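PDB 1KA2: thermostable carboxypeptidase 1, which releases amino acids one after another from the C-terminus of peptides, as a cobalt-dependent metallocarboxypeptidase of broad specificity. Local coordinates for residues E385-N388 and D389-R393. Residues are numbered along the deposited sequence; the frame is centred on the assembly and turned at random.
Sequences EMWN and DEMER
Four successive backbone bonds join E385-N388 to D389-R393, each running from an amide to the carbonyl four residues earlier. The D389 N to E385 O bond is the shortest at 2.7 Å and close to linear, with an N-H...O angle of 167°; M391 N to W387 O follows at 2.9 Å. E390 N to M386 O and E392 N to N388 O are both 3.0 Å and more bent. On the exposed side of the same turn, the carboxylates of E385 and D389 come together without bonding: E385 OE2 lies 3.4 Å from D389 OD1, and the two planes are 48° apart. R398 forms salt bridges with both oxygens and with E392, which probably explains why the like charges can lie so close. On another side of the helix, E390 and R393, three residues apart, pair in a bidentate salt bridge. R393 NH2 meets the syn lone pair of E390 OE1 at 2.6 Å, while R393 NE lies very close to E390 OE2, at 2.5 Å, so the exact length of this second arm is doubtful; E390 CD sits at the guanidinium edge, in its plane. Another carboxylate, that of E180, binds R393 NH1. Packing occupies the buried side. With CG anti to its backbone N (chi1 179°), the W387 indole runs alongside M391, whose CG is 3.7 Å from W387 CD1. The sulfur M391 SD stands obliquely, 5.3 Å from the centroid of the five-membered ring, a Met-aromatic contact. The arrangement is that of an amphipathic alpha-helix, with i to i+4 backbone bonding across 385-393, packed on helix 359-375 and remote from the metal site of this largely helical M32 peptidase.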
loop_
_atom_site.group_PDB
_atom_site.type_symbol
_atom_site.label_atom_id
_atom_site.label_comp_id
_atom_site.label_asym_id
_atom_site.label_seq_id
_atom_site.Cartn_x
_atom_site.Cartn_y
_atom_site.Cartn_z
ATOM N N GLU A 385 27.765 -14.229 29.166
ATOM C CA GLU A 385 28.985 -15.032 29.239
ATOM C C GLU A 385 28.851 -16.343 28.479
ATOM O O GLU A 385 29.776 -16.745 27.785
ATOM C CB GLU A 385 29.383 -15.300 30.694
ATOM C CG GLU A 385 30.219 -14.183 31.286
ATOM C CD GLU A 385 31.538 -14.017 30.555
ATOM O OE1 GLU A 385 32.091 -12.892 30.545
ATOM O OE2 GLU A 385 32.028 -15.020 29.996
ATOM N N MET A 386 27.710 -17.014 28.604
ATOM C CA MET A 386 27.506 -18.268 27.877
ATOM C C MET A 386 27.622 -18.019 26.381
ATOM O O MET A 386 28.177 -18.829 25.638
ATOM C CB MET A 386 26.128 -18.851 28.170
ATOM C CG MET A 386 25.970 -19.389 29.563
ATOM S SD MET A 386 24.314 -20.000 29.787
ATOM C CE MET A 386 23.649 -18.737 30.825
ATOM N N TRP A 387 27.071 -16.893 25.944
ATOM C CA TRP A 387 27.115 -16.503 24.540
ATOM C C TRP A 387 28.572 -16.266 24.157
ATOM O O TRP A 387 29.042 -16.748 23.132
ATOM C CB TRP A 387 26.300 -15.222 24.346
ATOM C CG TRP A 387 26.269 -14.702 22.953
ATOM C CD1 TRP A 387 27.312 -14.184 22.244
ATOM C CD2 TRP A 387 25.121 -14.607 22.110
ATOM N NE1 TRP A 387 26.882 -13.764 21.002
ATOM C CE2 TRP A 387 25.537 -14.015 20.897
ATOM C CE3 TRP A 387 23.777 -14.963 22.260
ATOM C CZ2 TRP A 387 24.657 -13.773 19.842
ATOM C CZ3 TRP A 387 22.903 -14.724 21.210
ATOM C CH2 TRP A 387 23.348 -14.134 20.018
ATOM N N ASN A 388 29.281 -15.520 24.999
ATOM C CA ASN A 388 30.690 -15.216 24.759
ATOM C C ASN A 388 31.577 -16.455 24.726
ATOM O O ASN A 388 32.420 -16.593 23.837
ATOM C CB ASN A 388 31.200 -14.239 25.818
ATOM C CG ASN A 388 30.817 -12.804 25.509
ATOM O OD1 ASN A 388 29.867 -12.551 24.761
ATOM N ND2 ASN A 388 31.550 -11.857 26.087
ATOM N N ASP A 389 31.390 -17.356 25.683
ATOM C CA ASP A 389 32.189 -18.577 25.722
ATOM C C ASP A 389 31.912 -19.424 24.488
ATOM O O ASP A 389 32.815 -20.072 23.963
ATOM C CB ASP A 389 31.890 -19.405 26.987
ATOM C CG ASP A 389 32.234 -18.665 28.280
ATOM O OD1 ASP A 389 33.127 -17.789 28.267
ATOM O OD2 ASP A 389 31.615 -18.976 29.319
ATOM N N GLU A 390 30.665 -19.422 24.026
ATOM C CA GLU A 390 30.301 -20.197 22.841
ATOM C C GLU A 390 30.905 -19.590 21.584
ATOM O O GLU A 390 31.407 -20.311 20.720
ATOM C CB GLU A 390 28.779 -20.293 22.700
ATOM C CG GLU A 390 28.195 -21.512 23.386
ATOM C CD GLU A 390 28.718 -22.809 22.789
ATOM O OE1 GLU A 390 28.285 -23.177 21.676
ATOM O OE2 GLU A 390 29.574 -23.453 23.430
ATOM N N MET A 391 30.855 -18.264 21.487
ATOM C CA MET A 391 31.430 -17.570 20.340
ATOM C C MET A 391 32.917 -17.895 20.288
ATOM O O MET A 391 33.510 -18.014 19.208
ATOM C CB MET A 391 31.261 -16.051 20.485
ATOM C CG MET A 391 29.943 -15.488 19.959
ATOM S SD MET A 391 29.770 -15.738 18.181
ATOM C CE MET A 391 31.047 -14.615 17.525
ATOM N N GLU A 392 33.517 -18.034 21.466
ATOM C CA GLU A 392 34.940 -18.311 21.547
ATOM C C GLU A 392 35.258 -19.762 21.248
ATOM O O GLU A 392 36.277 -20.057 20.638
ATOM C CB GLU A 392 35.474 -17.935 22.925
ATOM C CG GLU A 392 36.979 -17.873 22.983
ATOM C CD GLU A 392 37.481 -17.520 24.359
ATOM O OE1 GLU A 392 37.078 -16.462 24.886
ATOM O OE2 GLU A 392 38.276 -18.306 24.914
ATOM N N ARG A 393 34.379 -20.664 21.668
ATOM C CA ARG A 393 34.580 -22.090 21.436
ATOM C C ARG A 393 34.363 -22.519 19.978
ATOM O O ARG A 393 34.949 -23.506 19.533
ATOM C CB ARG A 393 33.648 -22.900 22.330
ATOM C CG ARG A 393 33.695 -24.399 22.070
ATOM C CD ARG A 393 32.611 -25.114 22.844
ATOM N NE ARG A 393 31.278 -24.879 22.287
ATOM C CZ ARG A 393 30.713 -25.603 21.325
ATOM N NH1 ARG A 393 31.359 -26.619 20.790
ATOM N NH2 ARG A 393 29.485 -25.328 20.917
#